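Local coordinates for SusD homolog (Bacteroides thetaiotaomicron, PDB 3SGH), which probably binds glycans at the cell surface, as other SusD-like lipoproteins do, and hands them to an outer-membrane transporter partner, at residues 43-46 against 51-54; 255-260 against 436-441; 264-269 against 415-420; 375-378 against 382-385. One frame throughout, in Å; residues are numbered along the deposited sequence.

Interaction 1: 43-46 against 51-54; sequences WASF and TATA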
loop_
_atom_site.group_PDB
_atom_site.type_symbol
_atom_site.label_atom_id
_atom_site.label_comp_id
_atom_site.label_asym_id
_atom_site.label_seq_id
_atom_site.Cartn_x
_atom_site.Cartn_y
_atom_site.Cartn_z
ATOM N N TRP A 43 9.871 2.015 -4.843
ATOM C CA TRP A 43 9.960 1.566 -3.461
ATOM C C TRP A 43 8.916 0.510 -3.151
ATOM O O TRP A 43 9.052 -0.235 -2.178
ATOM C CB TRP A 43 9.879 2.725 -2.427
ATOM C CG TRP A 43 8.644 3.567 -2.598
ATOM C CD1 TRP A 43 8.560 4.744 -3.265
ATOM C CD2 TRP A 43 7.316 3.265 -2.152
ATOM N NE1 TRP A 43 7.275 5.191 -3.279
ATOM C CE2 TRP A 43 6.483 4.310 -2.605
ATOM C CE3 TRP A 43 6.740 2.207 -1.435
ATOM C CZ2 TRP A 43 5.088 4.321 -2.383
ATOM C CZ3 TRP A 43 5.339 2.228 -1.210
ATOM C CH2 TRP A 43 4.553 3.287 -1.664
ATOM N N ALA A 44 7.856 0.432 -3.954
ATOM C CA ALA A 44 6.818 -0.592 -3.765
ATOM C C ALA A 44 7.362 -2.013 -3.719
ATOM O O ALA A 44 6.696 -2.915 -3.197
ATOM C CB ALA A 44 5.749 -0.473 -4.877
ATOM N N SER A 45 8.535 -2.242 -4.329
ATOM C CA SER A 45 9.135 -3.559 -4.279
ATOM C C SER A 45 9.414 -4.017 -2.836
ATOM O O SER A 45 9.523 -5.221 -2.581
ATOM C CB SER A 45 10.401 -3.626 -5.145
ATOM O OG SER A 45 10.075 -3.374 -6.509
ATOM N N PHE A 46 9.486 -3.091 -1.905
ATOM C CA PHE A 46 9.628 -3.458 -0.502
ATOM C C PHE A 46 8.388 -4.161 0.077
ATOM O O PHE A 46 8.455 -4.674 1.201
ATOM C CB PHE A 46 9.923 -2.217 0.386
ATOM C CG PHE A 46 11.135 -1.432 -0.039
ATOM C CD1 PHE A 46 12.200 -2.040 -0.687
ATOM C CD2 PHE A 46 11.207 -0.093 0.250
ATOM C CE1 PHE A 46 13.298 -1.316 -1.088
ATOM C CE2 PHE A 46 12.340 0.681 -0.132
ATOM C CZ PHE A 46 13.360 0.095 -0.792
ATOM N N THR A 51 8.516 -6.229 -8.810
ATOM C CA THR A 51 9.964 -5.980 -8.883
ATOM C C THR A 51 10.229 -5.003 -10.034
ATOM O O THR A 51 9.763 -5.214 -11.125
ATOM C CB THR A 51 10.750 -7.278 -9.083
ATOM O OG1 THR A 51 10.651 -8.057 -7.890
ATOM C CG2 THR A 51 12.237 -7.000 -9.379
ATOM N N ALA A 52 10.960 -3.924 -9.759
ATOM C CA ALA A 52 11.456 -3.029 -10.807
ATOM C C ALA A 52 12.668 -3.669 -11.517
ATOM O O ALA A 52 13.675 -3.968 -10.888
ATOM C CB ALA A 52 11.812 -1.659 -10.195
ATOM N N THR A 53 12.571 -3.916 -12.819
ATOM C CA THR A 53 13.629 -4.666 -13.530
ATOM C C THR A 53 14.750 -3.796 -14.147
ATOM O O THR A 53 15.629 -4.280 -14.841
ATOM C CB THR A 53 13.007 -5.588 -14.600
ATOM O OG1 THR A 53 12.262 -4.799 -15.538
ATOM C CG2 THR A 53 12.093 -6.660 -13.935
ATOM N N ALA A 54 14.764 -2.526 -13.805
ATOM C CA ALA A 54 15.616 -1.523 -14.429
ATOM C C ALA A 54 16.681 -1.123 -13.419
ATOM O O ALA A 54 16.534 -1.388 -12.209
ATOM C CB ALA A 54 14.774 -0.290 -14.784
HETATM O O HOH W 1 12.925 -3.984 -7.452
#
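Between the two segments the backbones come nearest at S45 and T51, whose CA atoms lie 5.3 Å apart. Residues 43-46 lie in a 3-10 segment that runs on past F46, with F46 N bonded to W43 O at 2.9 Å. Residues 51-52 are the end of a short strand, and the chain then runs on as a loop.

The contact rests on the side chain of S45, whose CB points toward the strand. S45 is modelled in two conformers, and the details here hold for one of them. With OG beside the backbone N (chi1 -62°), the hydroxyl comes up to the start of A52. S45 OG lies 3.5 Å from T51 CA. A52 N gives S45 OG a weak hydrogen bond of 3.4 Å, bent to 142° at the hydrogen. A water makes a second link: it donates to S45 OG at 3.1 Å and accepts from A52 N at 3.0 Å. The A52 amide is therefore shared between the serine oxygen and the water. S45 OG also bonds to V50 O, a further tie to the same strand.

T51 CB points away from the 3-10 segment, and T51 OG1 bonds to V285 O. F46 meets W426 edge to face. The arrangement is a buried 3-10 segment set against strand 50-52, which pairs antiparallel with strand 249-251 in a two-stranded sheet.

Interaction 2: 255-260 against 436-441; sequences LVSYMN and RIFPAT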
loop_
_atom_site.group_PDB
_atom_site.type_symbol
_atom_site.label_atom_id
_atom_site.label_comp_id
_atom_site.label_asym_id
_atom_site.label_seq_id
_atom_site.Cartn_x
_atom_site.Cartn_y
_atom_site.Cartn_z
ATOM N N LEU A 255 6.098 -12.732 -3.531
ATOM C CA LEU A 255 4.692 -13.102 -3.601
ATOM C C LEU A 255 4.479 -14.368 -4.453
ATOM O O LEU A 255 3.713 -15.259 -4.061
ATOM C CB LEU A 255 3.844 -11.965 -4.166
ATOM C CG LEU A 255 2.335 -12.232 -4.198
ATOM C CD1 LEU A 255 1.782 -12.487 -2.794
ATOM C CD2 LEU A 255 1.596 -11.064 -4.938
ATOM N N VAL A 256 5.144 -14.467 -5.596
ATOM C CA VAL A 256 4.965 -15.627 -6.491
ATOM C C VAL A 256 5.377 -16.918 -5.762
ATOM O O VAL A 256 4.697 -17.934 -5.822
ATOM C CB VAL A 256 5.755 -15.470 -7.828
ATOM C CG1 VAL A 256 5.620 -16.731 -8.678
ATOM C CG2 VAL A 256 5.257 -14.183 -8.601
ATOM N N SER A 257 6.518 -16.895 -5.077
ATOM C CA SER A 257 6.988 -18.067 -4.298
ATOM C C SER A 257 6.055 -18.463 -3.147
ATOM O O SER A 257 5.796 -19.667 -2.907
ATOM C CB SER A 257 8.401 -17.809 -3.742
ATOM O OG SER A 257 9.304 -17.744 -4.827
ATOM N N TYR A 258 5.527 -17.497 -2.411
ATOM C CA TYR A 258 4.544 -17.862 -1.396
ATOM C C TYR A 258 3.351 -18.590 -2.063
ATOM O O TYR A 258 2.899 -19.655 -1.621
ATOM C CB TYR A 258 4.003 -16.638 -0.684
ATOM C CG TYR A 258 4.759 -16.178 0.585
ATOM C CD1 TYR A 258 5.955 -15.491 0.528
ATOM C CD2 TYR A 258 4.207 -16.422 1.828
ATOM C CE1 TYR A 258 6.580 -15.030 1.709
ATOM C CE2 TYR A 258 4.803 -15.973 2.967
ATOM C CZ TYR A 258 5.991 -15.298 2.910
ATOM O OH TYR A 258 6.527 -14.826 4.082
HETATM N N MSE A 259 2.838 -18.003 -3.137
HETATM C CA MSE A 259 1.689 -18.559 -3.852
HETATM C C MSE A 259 1.956 -19.886 -4.589
HETATM O O MSE A 259 1.072 -20.748 -4.642
HETATM C CB MSE A 259 1.140 -17.486 -4.781
HETATM C CG MSE A 259 0.544 -16.308 -3.997
HETATM SE SE MSE A 259 -0.127 -14.914 -5.142
HETATM C CE MSE A 259 -1.786 -15.803 -5.699
ATOM N N ASN A 260 3.172 -20.100 -5.079
ATOM C CA ASN A 260 3.555 -21.395 -5.666
ATOM C C ASN A 260 3.538 -22.499 -4.577
ATOM O O ASN A 260 3.021 -23.596 -4.798
ATOM C CB ASN A 260 4.929 -21.335 -6.329
ATOM C CG ASN A 260 4.898 -20.754 -7.742
ATOM O OD1 ASN A 260 3.873 -20.780 -8.418
ATOM N ND2 ASN A 260 6.058 -20.294 -8.214
ATOM N N ARG A 436 6.826 -11.954 5.732
ATOM C CA ARG A 436 8.276 -12.014 5.678
ATOM C C ARG A 436 8.792 -11.761 4.261
ATOM O O ARG A 436 9.211 -12.670 3.530
ATOM C CB ARG A 436 8.792 -13.327 6.229
ATOM C CG ARG A 436 8.207 -13.710 7.590
ATOM C CD ARG A 436 8.858 -14.952 8.095
ATOM N NE ARG A 436 8.130 -15.527 9.234
ATOM C CZ ARG A 436 8.650 -15.780 10.437
ATOM N NH1 ARG A 436 9.918 -15.505 10.713
ATOM N NH2 ARG A 436 7.893 -16.321 11.376
ATOM N N ILE A 437 8.795 -10.481 3.909
ATOM C CA ILE A 437 9.176 -10.013 2.567
ATOM C C ILE A 437 10.649 -10.272 2.297
ATOM O O ILE A 437 11.525 -9.964 3.140
ATOM C CB ILE A 437 8.909 -8.496 2.406
ATOM C CG1 ILE A 437 7.431 -8.183 2.614
ATOM C CG2 ILE A 437 9.377 -8.004 1.057
ATOM C CD1 ILE A 437 6.513 -9.115 1.789
ATOM N N PHE A 438 10.939 -10.859 1.149
ATOM C CA PHE A 438 12.323 -11.134 0.787
ATOM C C PHE A 438 13.141 -9.838 0.678
ATOM O O PHE A 438 12.805 -8.961 -0.124
ATOM C CB PHE A 438 12.412 -11.819 -0.565
ATOM C CG PHE A 438 11.759 -13.171 -0.668
ATOM C CD1 PHE A 438 11.161 -13.810 0.396
ATOM C CD2 PHE A 438 11.862 -13.855 -1.885
ATOM C CE1 PHE A 438 10.576 -15.088 0.209
ATOM C CE2 PHE A 438 11.327 -15.090 -2.062
ATOM C CZ PHE A 438 10.693 -15.726 -1.033
ATOM N N PRO A 439 14.249 -9.751 1.423
ATOM C CA PRO A 439 15.101 -8.550 1.320
ATOM C C PRO A 439 15.954 -8.616 0.066
ATOM O O PRO A 439 16.015 -9.656 -0.592
ATOM C CB PRO A 439 16.006 -8.679 2.533
ATOM C CG PRO A 439 16.190 -10.162 2.683
ATOM C CD PRO A 439 14.806 -10.736 2.373
ATOM N N ALA A 440 16.632 -7.521 -0.245
ATOM C CA ALA A 440 17.657 -7.482 -1.254
ATOM C C ALA A 440 18.731 -8.535 -0.941
ATOM O O ALA A 440 18.951 -8.887 0.238
ATOM C CB ALA A 440 18.275 -6.072 -1.291
ATOM N N THR A 441 19.437 -8.983 -1.978
ATOM C CA THR A 441 20.618 -9.812 -1.791
ATOM C C THR A 441 21.701 -9.072 -0.977
ATOM O O THR A 441 22.502 -9.698 -0.267
ATOM C CB THR A 441 21.209 -10.330 -3.125
ATOM O OG1 THR A 441 21.529 -9.204 -3.975
ATOM C CG2 THR A 441 20.226 -11.311 -3.799
HETATM O O HOH W 2 4.695 -14.312 6.321
#
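Y258 and F438 reach across because of how their first torsions are set. Y258 has chi1 at -90°, which carries its hydroxyl to R436. F438 keeps CG beside its backbone N (chi1 -63°), and its ring reaches toward S257 and Y258.

Y258 OH sits 3.5 Å from R436 CB, over the start of the arginine side chain. The two side chains cross at about a right angle. Y258 OH is also 3.3 Å from R436 N, and a water joins these two atoms. It lies 2.9 Å from Y258 OH and accepts from R436 N at 3.2 Å. R436 O is at the edge of the tyrosine ring, in its plane, 4.0 Å from Y258 CE1. The rest of R436 runs out extended, away from the helix, to a salt bridge between its NE and E408.

The aromatic part is looser. Y258 CE1 and F438 CE1 are 4.3 Å apart, with the rings meeting obliquely. F438 CZ touches S257 CB at 4.1 Å. S257 OG is turned back into its own helix, where it bonds to A253 O.

Residues 255-260 belong to helix 253-261. Residues 436-441 lie in the loop between helices 424-432 and 461-466. Helix 403-417 lies beside both: its W415 meets Y258 edge to face and also touches I437.

Interaction 3: 264-269 against 415-420; sequences DPRRPA and WIACYP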
loop_
_atom_site.group_PDB
_atom_site.type_symbol
_atom_site.label_atom_id
_atom_site.label_comp_id
_atom_site.label_asym_id
_atom_site.label_seq_id
_atom_site.Cartn_x
_atom_site.Cartn_y
_atom_site.Cartn_z
ATOM N N ASP A 264 -1.619 -21.766 -5.090
ATOM C CA ASP A 264 -2.693 -20.785 -4.900
ATOM C C ASP A 264 -3.459 -20.572 -6.191
ATOM O O ASP A 264 -2.873 -20.163 -7.202
ATOM C CB ASP A 264 -2.101 -19.456 -4.387
ATOM C CG ASP A 264 -3.128 -18.542 -3.757
ATOM O OD1 ASP A 264 -4.189 -18.244 -4.390
ATOM O OD2 ASP A 264 -2.885 -18.073 -2.616
ATOM N N PRO A 265 -4.767 -20.806 -6.155
ATOM C CA PRO A 265 -5.536 -20.674 -7.388
ATOM C C PRO A 265 -5.690 -19.261 -7.896
ATOM O O PRO A 265 -6.167 -19.066 -9.010
ATOM C CB PRO A 265 -6.911 -21.252 -7.040
ATOM C CG PRO A 265 -6.914 -21.579 -5.637
ATOM C CD PRO A 265 -5.566 -21.343 -5.036
ATOM N N ARG A 266 -5.306 -18.276 -7.091
ATOM C CA ARG A 266 -5.284 -16.906 -7.597
ATOM C C ARG A 266 -4.131 -16.615 -8.540
ATOM O O ARG A 266 -4.137 -15.559 -9.160
ATOM C CB ARG A 266 -5.277 -15.927 -6.427
ATOM C CG ARG A 266 -6.624 -15.919 -5.711
ATOM C CD ARG A 266 -6.495 -15.152 -4.370
ATOM N NE ARG A 266 -5.712 -15.950 -3.447
ATOM C CZ ARG A 266 -5.674 -15.745 -2.133
ATOM N NH1 ARG A 266 -6.328 -14.709 -1.572
ATOM N NH2 ARG A 266 -4.976 -16.574 -1.383
ATOM N N ARG A 267 -3.130 -17.501 -8.639
ATOM C CA ARG A 267 -1.987 -17.247 -9.508
ATOM C C ARG A 267 -2.351 -16.780 -10.935
ATOM O O ARG A 267 -1.846 -15.736 -11.365
ATOM C CB ARG A 267 -1.012 -18.420 -9.518
ATOM C CG ARG A 267 -0.189 -18.551 -8.193
ATOM C CD ARG A 267 0.650 -19.831 -8.193
ATOM N NE ARG A 267 -0.221 -20.998 -8.251
ATOM C CZ ARG A 267 0.194 -22.238 -8.422
ATOM N NH1 ARG A 267 1.496 -22.492 -8.589
ATOM N NH2 ARG A 267 -0.686 -23.229 -8.473
ATOM N N PRO A 268 -3.230 -17.515 -11.657
ATOM C CA PRO A 268 -3.580 -17.086 -13.012
ATOM C C PRO A 268 -4.347 -15.777 -13.097
ATOM O O PRO A 268 -4.374 -15.155 -14.186
ATOM C CB PRO A 268 -4.433 -18.239 -13.564
ATOM C CG PRO A 268 -4.899 -18.992 -12.379
ATOM C CD PRO A 268 -3.757 -18.852 -11.369
ATOM N N ALA A 269 -4.936 -15.337 -11.972
ATOM C CA ALA A 269 -5.614 -14.034 -11.924
ATOM C C ALA A 269 -4.634 -12.875 -11.610
ATOM O O ALA A 269 -4.948 -11.698 -11.823
ATOM C CB ALA A 269 -6.705 -14.087 -10.929
ATOM N N TRP A 415 -1.865 -9.976 2.850
ATOM C CA TRP A 415 -0.871 -9.499 1.896
ATOM C C TRP A 415 -1.104 -10.089 0.508
ATOM O O TRP A 415 -1.061 -9.360 -0.490
ATOM C CB TRP A 415 0.505 -9.819 2.439
ATOM C CG TRP A 415 1.612 -9.686 1.458
ATOM C CD1 TRP A 415 2.074 -8.538 0.879
ATOM C CD2 TRP A 415 2.456 -10.741 1.020
ATOM N NE1 TRP A 415 3.176 -8.829 0.104
ATOM C CE2 TRP A 415 3.403 -10.187 0.152
ATOM C CE3 TRP A 415 2.491 -12.116 1.259
ATOM C CZ2 TRP A 415 4.368 -10.961 -0.464
ATOM C CZ3 TRP A 415 3.484 -12.858 0.680
ATOM C CH2 TRP A 415 4.392 -12.293 -0.166
ATOM N N ILE A 416 -1.490 -11.365 0.455
ATOM C CA ILE A 416 -1.794 -11.997 -0.819
ATOM C C ILE A 416 -3.055 -11.383 -1.412
ATOM O O ILE A 416 -3.104 -11.076 -2.595
ATOM C CB ILE A 416 -1.996 -13.522 -0.672
ATOM C CG1 ILE A 416 -0.666 -14.138 -0.328
ATOM C CG2 ILE A 416 -2.520 -14.155 -1.987
ATOM C CD1 ILE A 416 -0.782 -15.662 0.128
ATOM N N ALA A 417 -4.039 -11.109 -0.557
ATOM C CA ALA A 417 -5.331 -10.568 -0.990
ATOM C C ALA A 417 -5.231 -9.121 -1.532
ATOM O O ALA A 417 -5.888 -8.784 -2.534
ATOM C CB ALA A 417 -6.362 -10.615 0.130
ATOM N N CYS A 418 -4.457 -8.266 -0.846
ATOM C CA CYS A 418 -4.384 -6.853 -1.205
ATOM C C CYS A 418 -3.333 -6.722 -2.278
ATOM O O CYS A 418 -2.187 -6.427 -1.988
ATOM C CB CYS A 418 -4.057 -6.021 0.024
ATOM S SG CYS A 418 -5.429 -6.120 1.275
ATOM N N TYR A 419 -3.725 -7.006 -3.524
ATOM C CA TYR A 419 -2.794 -7.093 -4.638
ATOM C C TYR A 419 -3.399 -6.488 -5.891
ATOM O O TYR A 419 -4.595 -6.766 -6.210
ATOM C CB TYR A 419 -2.394 -8.567 -4.943
ATOM C CG TYR A 419 -1.731 -8.747 -6.294
ATOM C CD1 TYR A 419 -0.349 -8.580 -6.438
ATOM C CD2 TYR A 419 -2.474 -9.088 -7.429
ATOM C CE1 TYR A 419 0.258 -8.681 -7.639
ATOM C CE2 TYR A 419 -1.860 -9.189 -8.659
ATOM C CZ TYR A 419 -0.501 -9.001 -8.746
ATOM O OH TYR A 419 0.115 -9.096 -9.940
ATOM N N PRO A 420 -2.591 -5.698 -6.646
ATOM C CA PRO A 420 -1.302 -5.112 -6.322
ATOM C C PRO A 420 -1.478 -3.889 -5.417
ATOM O O PRO A 420 -2.310 -3.036 -5.711
ATOM C CB PRO A 420 -0.729 -4.676 -7.698
ATOM C CG PRO A 420 -1.838 -4.817 -8.652
ATOM C CD PRO A 420 -3.056 -5.269 -7.977
#
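R266 and D264, a salt-bridged pair in the turn that leads into helix 267-270, lie against I416 at the C-terminal end of helix 403-417. The contact is a methyl group over a flat cation. I416 CG2 sits 3.5 Å above the guanidinium plane of R266, over its centre, and the two side chains cross at about a right angle. I416 CG2 is also 4.0 Å from D264 OD2, so it covers both partners of the pair. Next along the helix, A417 CB comes within 4.4 Å of R266 NH1.

The guanidinium is held by many bonds. A bend at chi3 (-71°) folds R266 back so that NE and NH2 grip D264 side-on. R266 NE meets the syn lone pair of D264 OD1 at 2.9 Å, nearly straight at 174° and in the guanidinium plane. R266 NH2 reaches D264 OD2, also on its syn side, at 2.9 Å but tilted 20° from that plane. D264 OD1 uses its anti lone pair for R266 N, a capping bond of 2.9 Å that closes an Asx turn within a type I beta turn.

The SusD-like fold is a helix-rich scaffold of the TPR clan, and this corner joins several of its helices. R266 NH1 bonds to S351 OG of helix 340-354, and R266 NH2 to Q413 OE1 of helix 403-417. A417 packs on A320 and F324 of helix 319-331.

The backbone oxygen D264 O takes two bonds of its own, from R267 N and R267 NE, both 3.0 Å long. They arrive from opposite faces of the carbonyl plane.

Interaction 4: 375-378 against 382-385; sequences VDNL and HTGN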
loop_
_atom_site.group_PDB
_atom_site.type_symbol
_atom_site.label_atom_id
_atom_site.label_comp_id
_atom_site.label_asym_id
_atom_site.label_seq_id
_atom_site.Cartn_x
_atom_site.Cartn_y
_atom_site.Cartn_z
ATOM N N VAL A 375 13.654 -20.168 -6.688
ATOM C CA VAL A 375 14.811 -20.499 -7.524
ATOM C C VAL A 375 14.728 -19.657 -8.777
ATOM O O VAL A 375 13.632 -19.405 -9.318
ATOM C CB VAL A 375 14.905 -21.997 -7.876
ATOM C CG1 VAL A 375 15.296 -22.833 -6.620
ATOM C CG2 VAL A 375 13.617 -22.498 -8.483
ATOM N N ASP A 376 15.891 -19.207 -9.232
ATOM C CA ASP A 376 16.010 -18.482 -10.469
ATOM C C ASP A 376 16.882 -19.265 -11.433
ATOM O O ASP A 376 18.112 -19.099 -11.466
ATOM C CB ASP A 376 16.553 -17.100 -10.234
ATOM C CG ASP A 376 16.530 -16.240 -11.512
ATOM O OD1 ASP A 376 16.185 -16.781 -12.620
ATOM O OD2 ASP A 376 16.875 -15.025 -11.425
ATOM N N ASN A 377 16.229 -20.157 -12.182
ATOM C CA ASN A 377 16.882 -21.045 -13.122
ATOM C C ASN A 377 16.593 -20.677 -14.569
ATOM O O ASN A 377 17.095 -21.335 -15.472
ATOM C CB ASN A 377 16.368 -22.483 -12.908
ATOM C CG ASN A 377 16.848 -23.063 -11.627
ATOM O OD1 ASN A 377 17.974 -22.754 -11.152
ATOM N ND2 ASN A 377 15.987 -23.846 -10.992
ATOM N N LEU A 378 15.784 -19.647 -14.802
ATOM C CA LEU A 378 15.335 -19.360 -16.172
ATOM C C LEU A 378 16.476 -18.845 -17.040
ATOM O O LEU A 378 16.538 -19.152 -18.247
ATOM C CB LEU A 378 14.163 -18.351 -16.154
ATOM C CG LEU A 378 12.901 -18.760 -15.391
ATOM C CD1 LEU A 378 11.838 -17.686 -15.646
ATOM C CD2 LEU A 378 12.414 -20.172 -15.784
ATOM N N HIS A 382 22.117 -17.355 -12.484
ATOM C CA HIS A 382 21.265 -16.542 -11.604
ATOM C C HIS A 382 21.000 -17.179 -10.240
ATOM O O HIS A 382 20.131 -16.682 -9.490
ATOM C CB HIS A 382 19.905 -16.243 -12.256
ATOM C CG HIS A 382 19.892 -15.038 -13.149
ATOM N ND1 HIS A 382 18.789 -14.214 -13.254
ATOM C CD2 HIS A 382 20.815 -14.542 -14.015
ATOM C CE1 HIS A 382 19.051 -13.242 -14.118
ATOM N NE2 HIS A 382 20.289 -13.391 -14.562
ATOM N N THR A 383 21.668 -18.298 -9.923
ATOM C CA THR A 383 21.364 -18.989 -8.661
ATOM C C THR A 383 21.717 -18.200 -7.403
ATOM O O THR A 383 21.261 -18.564 -6.336
ATOM C CB THR A 383 21.957 -20.405 -8.555
ATOM O OG1 THR A 383 23.381 -20.310 -8.396
ATOM C CG2 THR A 383 21.566 -21.244 -9.768
ATOM N N GLY A 384 22.478 -17.120 -7.530
ATOM C CA GLY A 384 22.704 -16.187 -6.432
ATOM C C GLY A 384 21.447 -15.408 -6.040
ATOM O O GLY A 384 21.421 -14.760 -4.984
ATOM N N ASN A 385 20.394 -15.525 -6.863
ATOM C CA ASN A 385 19.093 -14.982 -6.547
ATOM C C ASN A 385 18.212 -15.932 -5.756
ATOM O O ASN A 385 17.161 -15.516 -5.264
ATOM C CB ASN A 385 18.367 -14.553 -7.838
ATOM C CG ASN A 385 19.053 -13.406 -8.500
ATOM O OD1 ASN A 385 19.536 -12.501 -7.811
ATOM N ND2 ASN A 385 19.074 -13.394 -9.799
HETATM O O HOH W 3 20.439 -19.678 -12.932
#
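D376 and H382 form a histidine-carboxylate hydrogen bond within the long loop between helices 360-364 and 403-417. H382 ND1 donates to D376 OD2 at 2.8 Å. The oxygen lies in the plane of the imidazole, at its edge. The carboxylate stands almost perpendicular to the ring, so ND1 meets OD2 from above the carboxylate plane, 44° out of it.

N385 ND2 gives D376 OD2 a second bond, 3.2 Å long, on the anti side. Both donors come to the same face of the carboxylate. The amide of N385 and the carboxylate lie side by side and nearly coplanar. D376 CG is anti to its backbone N (chi1 -173°), which directs the acid at residues 382-385. D376 OD1 is taken by Y301 OH. N385 OD1 accepts from A290 N, and N385 ND2 also bonds to E291.

A water bridges the backbones: it donates to D376 O at 2.8 Å and accepts from H382 N at 2.9 Å. The 3-10 turn 383-385 begins just after H382, with N385 N bonded to H382 O.

The buried acid thus draws the loop together near the outside of the protein, against the coil of residues 289-301, where Y298 meets the H382 ring.

How the interactions relate
Interaction 1 closes first along the chain. Interactions 3 and 4 are both nested inside the loop closed by interaction 2, and interaction 4 also lies inside that of interaction 3. Interaction 2 is the hub: its centre is about 13 Å from each of the other three centres, and it touches all of them. F46 O packs on I437 CG2, and T441 CG2 on G384 O. Interaction 3 is joined most closely, since helices 253-261 and 267-270 follow each other and N260 OD1 lies 2.9 Å from R267 NH1, as a hydrogen bond. Interactions 2 and 3 join parts far apart in the sequence, while 1 and 4 are local folds of the chain beside interaction 2.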